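Local coordinates for protein ferredoxin (Thermus aquaticus, PDB 1H98) that carries electrons in a wide variety of metabolic reactions, using one [3Fe-4S] and one [4Fe-4S] cluster, at residues 2-7 against 51-56; 20-25 against 38-43. One frame throughout, in Å; residues are numbered along the deposited sequence.

Contact 1. Residues 2-7 against 51-56; sequences HVICEP and VNAIYP. Unlike the reference sequence in segment 2-7: E6 (reference Gln). With SF4 (iron/sulfur cluster), chain B; F3S (Fe3-s4 cluster), chain C.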
loop_
_atom_site.group_PDB
_atom_site.type_symbol
_atom_site.label_atom_id
_atom_site.label_comp_id
_atom_site.label_asym_id
_atom_site.label_seq_id
_atom_site.Cartn_x
_atom_site.Cartn_y
_atom_site.Cartn_z
ATOM N N HIS A 2 3.371 -5.242 2.733
ATOM C CA HIS A 2 1.950 -4.903 2.650
ATOM C C HIS A 2 1.769 -4.256 1.275
ATOM O O HIS A 2 2.736 -3.757 0.695
ATOM C CB HIS A 2 1.526 -3.957 3.776
ATOM C CG HIS A 2 1.184 -4.661 5.054
ATOM N ND1 HIS A 2 2.026 -5.576 5.650
ATOM C CD2 HIS A 2 0.090 -4.587 5.847
ATOM C CE1 HIS A 2 1.464 -6.039 6.753
ATOM N NE2 HIS A 2 0.287 -5.454 6.894
ATOM N N VAL A 3 0.551 -4.275 0.751
ATOM C CA VAL A 3 0.280 -3.749 -0.581
ATOM C C VAL A 3 -0.936 -2.830 -0.608
ATOM O O VAL A 3 -1.953 -3.139 0.005
ATOM C CB VAL A 3 0.029 -4.938 -1.567
ATOM C CG1 VAL A 3 -0.259 -4.432 -2.974
ATOM C CG2 VAL A 3 1.236 -5.893 -1.575
ATOM N N ILE A 4 -0.821 -1.690 -1.290
ATOM C CA ILE A 4 -1.946 -0.763 -1.410
ATOM C C ILE A 4 -2.707 -1.164 -2.672
ATOM O O ILE A 4 -2.148 -1.175 -3.780
ATOM C CB ILE A 4 -1.491 0.725 -1.497
ATOM C CG1 ILE A 4 -0.856 1.157 -0.169
ATOM C CG2 ILE A 4 -2.680 1.616 -1.849
ATOM C CD1 ILE A 4 -0.363 2.588 -0.140
ATOM N N CYS A 5 -3.971 -1.522 -2.498
ATOM C CA CYS A 5 -4.789 -1.967 -3.611
ATOM C C CYS A 5 -5.718 -0.911 -4.207
ATOM O O CYS A 5 -5.644 0.275 -3.869
ATOM C CB CYS A 5 -5.546 -3.240 -3.216
ATOM S SG CYS A 5 -4.442 -4.585 -2.667
ATOM N N GLU A 6 -6.620 -1.371 -5.068
ATOM C CA GLU A 6 -7.570 -0.532 -5.790
ATOM C C GLU A 6 -8.303 0.631 -5.112
ATOM O O GLU A 6 -8.349 1.729 -5.666
ATOM C CB GLU A 6 -8.585 -1.430 -6.491
ATOM C CG GLU A 6 -9.510 -0.696 -7.431
ATOM C CD GLU A 6 -10.176 -1.634 -8.409
ATOM O OE1 GLU A 6 -9.455 -2.238 -9.245
ATOM O OE2 GLU A 6 -11.417 -1.765 -8.337
ATOM N N PRO A 7 -8.871 0.422 -3.911
ATOM C CA PRO A 7 -9.599 1.500 -3.226
ATOM C C PRO A 7 -8.888 2.854 -3.062
ATOM O O PRO A 7 -9.547 3.888 -2.918
ATOM C CB PRO A 7 -9.939 0.868 -1.872
ATOM C CG PRO A 7 -10.073 -0.577 -2.207
ATOM C CD PRO A 7 -8.880 -0.802 -3.092
ATOM N N VAL A 51 -10.564 3.568 3.500
ATOM C CA VAL A 51 -11.196 2.786 2.444
ATOM C C VAL A 51 -10.720 1.329 2.364
ATOM O O VAL A 51 -10.960 0.645 1.366
ATOM C CB VAL A 51 -11.084 3.484 1.057
ATOM C CG1 VAL A 51 -11.952 4.736 1.030
ATOM C CG2 VAL A 51 -9.632 3.836 0.739
ATOM N N ASN A 52 -10.050 0.855 3.414
ATOM C CA ASN A 52 -9.574 -0.535 3.473
ATOM C C ASN A 52 -8.758 -0.948 2.248
ATOM O O ASN A 52 -8.891 -2.059 1.742
ATOM C CB ASN A 52 -10.770 -1.484 3.628
ATOM C CG ASN A 52 -11.638 -1.131 4.816
ATOM O OD1 ASN A 52 -11.144 -0.998 5.928
ATOM N ND2 ASN A 52 -12.936 -0.960 4.584
ATOM N N ALA A 53 -7.878 -0.070 1.794
ATOM C CA ALA A 53 -7.078 -0.368 0.614
ATOM C C ALA A 53 -5.834 -1.212 0.858
ATOM O O ALA A 53 -5.307 -1.809 -0.074
ATOM C CB ALA A 53 -6.679 0.937 -0.081
ATOM N N ILE A 54 -5.386 -1.287 2.106
ATOM C CA ILE A 54 -4.151 -1.990 2.433
ATOM C C ILE A 54 -4.305 -3.412 2.962
ATOM O O ILE A 54 -5.056 -3.656 3.907
ATOM C CB ILE A 54 -3.311 -1.150 3.417
ATOM C CG1 ILE A 54 -3.169 0.279 2.876
ATOM C CG2 ILE A 54 -1.937 -1.766 3.595
ATOM C CD1 ILE A 54 -2.456 1.231 3.800
ATOM N N TYR A 55 -3.555 -4.333 2.359
ATOM C CA TYR A 55 -3.574 -5.749 2.724
ATOM C C TYR A 55 -2.186 -6.354 2.801
ATOM O O TYR A 55 -1.270 -5.903 2.105
ATOM C CB TYR A 55 -4.293 -6.564 1.641
ATOM C CG TYR A 55 -5.784 -6.422 1.598
ATOM C CD1 TYR A 55 -6.388 -5.418 0.839
ATOM C CD2 TYR A 55 -6.596 -7.286 2.320
ATOM C CE1 TYR A 55 -7.769 -5.275 0.808
ATOM C CE2 TYR A 55 -7.976 -7.156 2.298
ATOM C CZ TYR A 55 -8.559 -6.148 1.543
ATOM O OH TYR A 55 -9.930 -6.001 1.560
ATOM N N PRO A 56 -1.981 -7.325 3.713
ATOM C CA PRO A 56 -0.664 -7.965 3.791
ATOM C C PRO A 56 -0.606 -8.688 2.445
ATOM O O PRO A 56 -1.649 -9.121 1.944
ATOM C CB PRO A 56 -0.842 -8.974 4.929
ATOM C CG PRO A 56 -1.813 -8.290 5.827
ATOM C CD PRO A 56 -2.824 -7.709 4.858
HETATM FE FE1 SF4 B . 4.840 -1.643 5.970
HETATM FE FE2 SF4 B . 4.739 0.964 6.927
HETATM FE FE3 SF4 B . 2.409 -0.500 6.643
HETATM FE FE4 SF4 B . 4.233 -1.105 8.625
HETATM S S1 SF4 B . 2.990 0.848 8.441
HETATM S S2 SF4 B . 3.131 -2.628 7.177
HETATM S S3 SF4 B . 6.232 -0.692 7.567
HETATM S S4 SF4 B . 3.847 0.181 4.926
HETATM FE FE1 F3S C . -3.158 5.530 2.290
HETATM FE FE3 F3S C . -4.451 5.419 -0.188
HETATM FE FE4 F3S C . -5.743 4.621 2.128
HETATM S S1 F3S C . -3.069 7.091 0.584
HETATM S S2 F3S C . -4.868 6.051 3.723
HETATM S S3 F3S C . -3.861 3.609 1.185
HETATM S S4 F3S C . -6.612 5.900 0.428
#

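Contact 2. Residues 20-25 against 38-43; sequences CPVECI and ECIDCG. With SF4 (iron/sulfur cluster), chain B.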
loop_
_atom_site.group_PDB
_atom_site.type_symbol
_atom_site.label_atom_id
_atom_site.label_comp_id
_atom_site.label_asym_id
_atom_site.label_seq_id
_atom_site.Cartn_x
_atom_site.Cartn_y
_atom_site.Cartn_z
ATOM N N CYS A 20 3.143 5.050 9.425
ATOM C CA CYS A 20 4.225 4.148 9.021
ATOM C C CYS A 20 5.553 4.523 9.690
ATOM O O CYS A 20 6.135 5.563 9.392
ATOM C CB CYS A 20 4.365 4.133 7.497
ATOM S SG CYS A 20 5.674 3.050 6.903
ATOM N N PRO A 21 6.090 3.634 10.544
ATOM C CA PRO A 21 7.350 3.884 11.253
ATOM C C PRO A 21 8.595 4.051 10.386
ATOM O O PRO A 21 9.566 4.678 10.813
ATOM C CB PRO A 21 7.474 2.662 12.161
ATOM C CG PRO A 21 6.822 1.581 11.354
ATOM C CD PRO A 21 5.581 2.285 10.852
ATOM N N VAL A 22 8.589 3.462 9.193
ATOM C CA VAL A 22 9.745 3.550 8.303
ATOM C C VAL A 22 9.552 4.476 7.108
ATOM O O VAL A 22 10.445 4.591 6.266
ATOM C CB VAL A 22 10.202 2.153 7.808
ATOM C CG1 VAL A 22 10.747 1.343 8.975
ATOM C CG2 VAL A 22 9.050 1.411 7.144
ATOM N N GLU A 23 8.394 5.134 7.045
ATOM C CA GLU A 23 8.066 6.065 5.961
ATOM C C GLU A 23 8.320 5.482 4.568
ATOM O O GLU A 23 8.972 6.110 3.732
ATOM C CB GLU A 23 8.855 7.373 6.127
ATOM C CG GLU A 23 8.655 8.072 7.475
ATOM C CD GLU A 23 9.648 9.209 7.718
ATOM O OE1 GLU A 23 10.633 9.337 6.954
ATOM O OE2 GLU A 23 9.445 9.978 8.683
ATOM N N CYS A 24 7.774 4.297 4.313
ATOM C CA CYS A 24 7.952 3.644 3.025
ATOM C C CYS A 24 6.704 3.677 2.134
ATOM O O CYS A 24 6.555 2.848 1.237
ATOM C CB CYS A 24 8.420 2.206 3.235
ATOM S SG CYS A 24 7.224 1.161 4.081
ATOM N N ILE A 25 5.809 4.626 2.385
ATOM C CA ILE A 25 4.593 4.771 1.584
ATOM C C ILE A 25 4.793 6.044 0.767
ATOM O O ILE A 25 4.960 7.134 1.332
ATOM C CB ILE A 25 3.328 4.874 2.462
ATOM C CG1 ILE A 25 3.177 3.601 3.306
ATOM C CG2 ILE A 25 2.090 5.075 1.581
ATOM C CD1 ILE A 25 1.995 3.607 4.254
ATOM N N GLU A 38 11.353 -1.923 1.675
ATOM C CA GLU A 38 11.477 -1.100 2.878
ATOM C C GLU A 38 10.468 -1.472 3.964
ATOM O O GLU A 38 10.748 -1.330 5.159
ATOM C CB GLU A 38 11.339 0.388 2.532
ATOM C CG GLU A 38 12.425 0.908 1.605
ATOM C CD GLU A 38 12.258 2.380 1.240
ATOM O OE1 GLU A 38 11.242 3.000 1.615
ATOM O OE2 GLU A 38 13.160 2.921 0.568
ATOM N N CYS A 39 9.283 -1.901 3.539
ATOM C CA CYS A 39 8.218 -2.284 4.456
ATOM C C CYS A 39 8.656 -3.373 5.444
ATOM O O CYS A 39 9.221 -4.392 5.043
ATOM C CB CYS A 39 6.996 -2.749 3.659
ATOM S SG CYS A 39 5.625 -3.327 4.671
ATOM N N ILE A 40 8.395 -3.155 6.732
ATOM C CA ILE A 40 8.761 -4.119 7.776
ATOM C C ILE A 40 7.580 -4.982 8.224
ATOM O O ILE A 40 7.686 -5.740 9.189
ATOM C CB ILE A 40 9.384 -3.424 9.017
ATOM C CG1 ILE A 40 8.389 -2.449 9.644
ATOM C CG2 ILE A 40 10.687 -2.718 8.634
ATOM C CD1 ILE A 40 8.909 -1.791 10.900
ATOM N N ASP A 41 6.449 -4.831 7.540
ATOM C CA ASP A 41 5.245 -5.602 7.831
ATOM C C ASP A 41 4.704 -5.458 9.246
ATOM O O ASP A 41 4.194 -6.425 9.814
ATOM C CB ASP A 41 5.474 -7.089 7.524
ATOM C CG ASP A 41 5.455 -7.383 6.046
ATOM O OD1 ASP A 41 4.452 -7.043 5.399
ATOM O OD2 ASP A 41 6.436 -7.948 5.524
ATOM N N CYS A 42 4.773 -4.255 9.804
ATOM C CA CYS A 42 4.256 -4.046 11.150
ATOM C C CYS A 42 2.715 -4.005 11.171
ATOM O O CYS A 42 2.100 -4.189 12.219
ATOM C CB CYS A 42 4.841 -2.776 11.756
ATOM S SG CYS A 42 4.244 -1.280 10.981
ATOM N N GLY A 43 2.099 -3.725 10.019
ATOM C CA GLY A 43 0.643 -3.699 9.924
ATOM C C GLY A 43 -0.091 -2.462 10.414
ATOM O O GLY A 43 -1.306 -2.370 10.248
HETATM FE FE1 SF4 B . 4.840 -1.643 5.970
HETATM FE FE2 SF4 B . 4.739 0.964 6.927
HETATM FE FE3 SF4 B . 2.409 -0.500 6.643
HETATM FE FE4 SF4 B . 4.233 -1.105 8.625
HETATM S S1 SF4 B . 2.990 0.848 8.441
HETATM S S2 SF4 B . 3.131 -2.628 7.177
HETATM S S3 SF4 B . 6.232 -0.692 7.567
HETATM S S4 SF4 B . 3.847 0.181 4.926
#

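Contact 1. Residues 2-7 against 51-56
H2 meets P56 where strands 2-4 and 54-56 pair. CA of P56 sits over one face of the imidazole, 3.9 Å from the ring centroid and almost on the ring normal, a CH-pi contact. Sulfide S2 of the [4Fe-4S] cluster covers the opposite face, displaced toward the rim. The ring is thus held between proline and cluster. CG of H2 lies anti to its carbonyl carbon (chi1 -84°), which lays one face of the ring against S2. ND1 is hydrogen-bonded to D41, and this should fix the ring's rotation.

I4 and I54 lie side by side and point the same way, with their CG1 atoms 3.9 Å apart. Both rest on sulfide S3 of the [3Fe-4S] cluster; CG2 of I4 and CG1 of I54 each come to 3.8 Å from it. At the far end CB of P7 packs on CB of A53 at 3.7 Å, and also touches CG2 of V51. CG2 of V51 in turn reaches S4 of the same cluster. On the other side of the ladder, SG of C5 approaches the Y55 ring obliquely, nearest CD1, a sulfur-aromatic contact.

Three backbone hydrogen bonds tie the segments together. V3 and Y55 form an antiparallel hydrogen-bonded pair: V3 N to Y55 O is 2.8 Å, and Y55 N to V3 O is 3.1 Å. C5 N then bonds A53 O at 2.8 Å, which carries the pairing past the strand end into the turn.

The I4 and I54 side chains face strand 32-34, and I54 also touches helix 45-48. The V3 side chain packs on helix 66-74, while C5 and P7 reach W64.

Contact 2. Residues 20-25 against 38-43
The two loops pass each other with end-to-end directions 140° apart, and no hydrogen bond joins them. Residues 20-23 form a type I beta turn, closed by E23 N to C20 O. Two backbone amides point at cysteine sulfurs within their own loops: C24 N to SG of C20 at 3.6 Å, nearly straight, and D41 N to SG of C39 at 3.3 Å.

The side chains meet as a thin apolar seam beside the [4Fe-4S] cluster. CD1 of I40 reaches CG of P21 at 4.0 Å. CG2 of the same isoleucine meets CG1 of V22. CG1 of I40 lies between its backbone N and carbonyl carbon (chi1 61°), and this branch touches sulfide S3. CG2 of V22 approaches S3 too, at 3.5 Å. CD of P21 lies 3.8 Å from SG of C42. Farther along, SG of C24 packs on CA and CB of C39 and on sulfide S4. CB of C24 comes to 3.3 Å from OE1 of E38, an oxygen that is hydrogen-bonded to Y26.

C39, C42 and C20 bind three irons of the cluster, FE1, FE4 and FE2, through SG at 2.3 to 2.4 Å. C45 is the fourth ligand. Three cysteines from one CxxCxxC loop and a remote fourth followed by proline are the hallmark of the bacterial ferredoxin cluster-binding motif.

How the contacts relate
Contact 1 and contact 2 approach the [4Fe-4S] cluster with different parts of the fold, their centres 14 Å apart. H2 is the main bridge. Its ND1 is hydrogen-bonded to OD1 of D41 at 2.8 Å, and its NE2 packs 3.5 Å from CA of G43. Its backbone N also lies 3.5 Å from SG of the cluster ligand C39. A second junction is apolar, with CD1 of I4 3.9 Å from CG2 of I25. Contact 1 reaches both clusters. Contact 2 reaches only the [4Fe-4S] site; the C24 side chain is about 11 Å from the [3Fe-4S] cluster. In sequence, 20-43 falls between the paired strands 2-4 and 54-56.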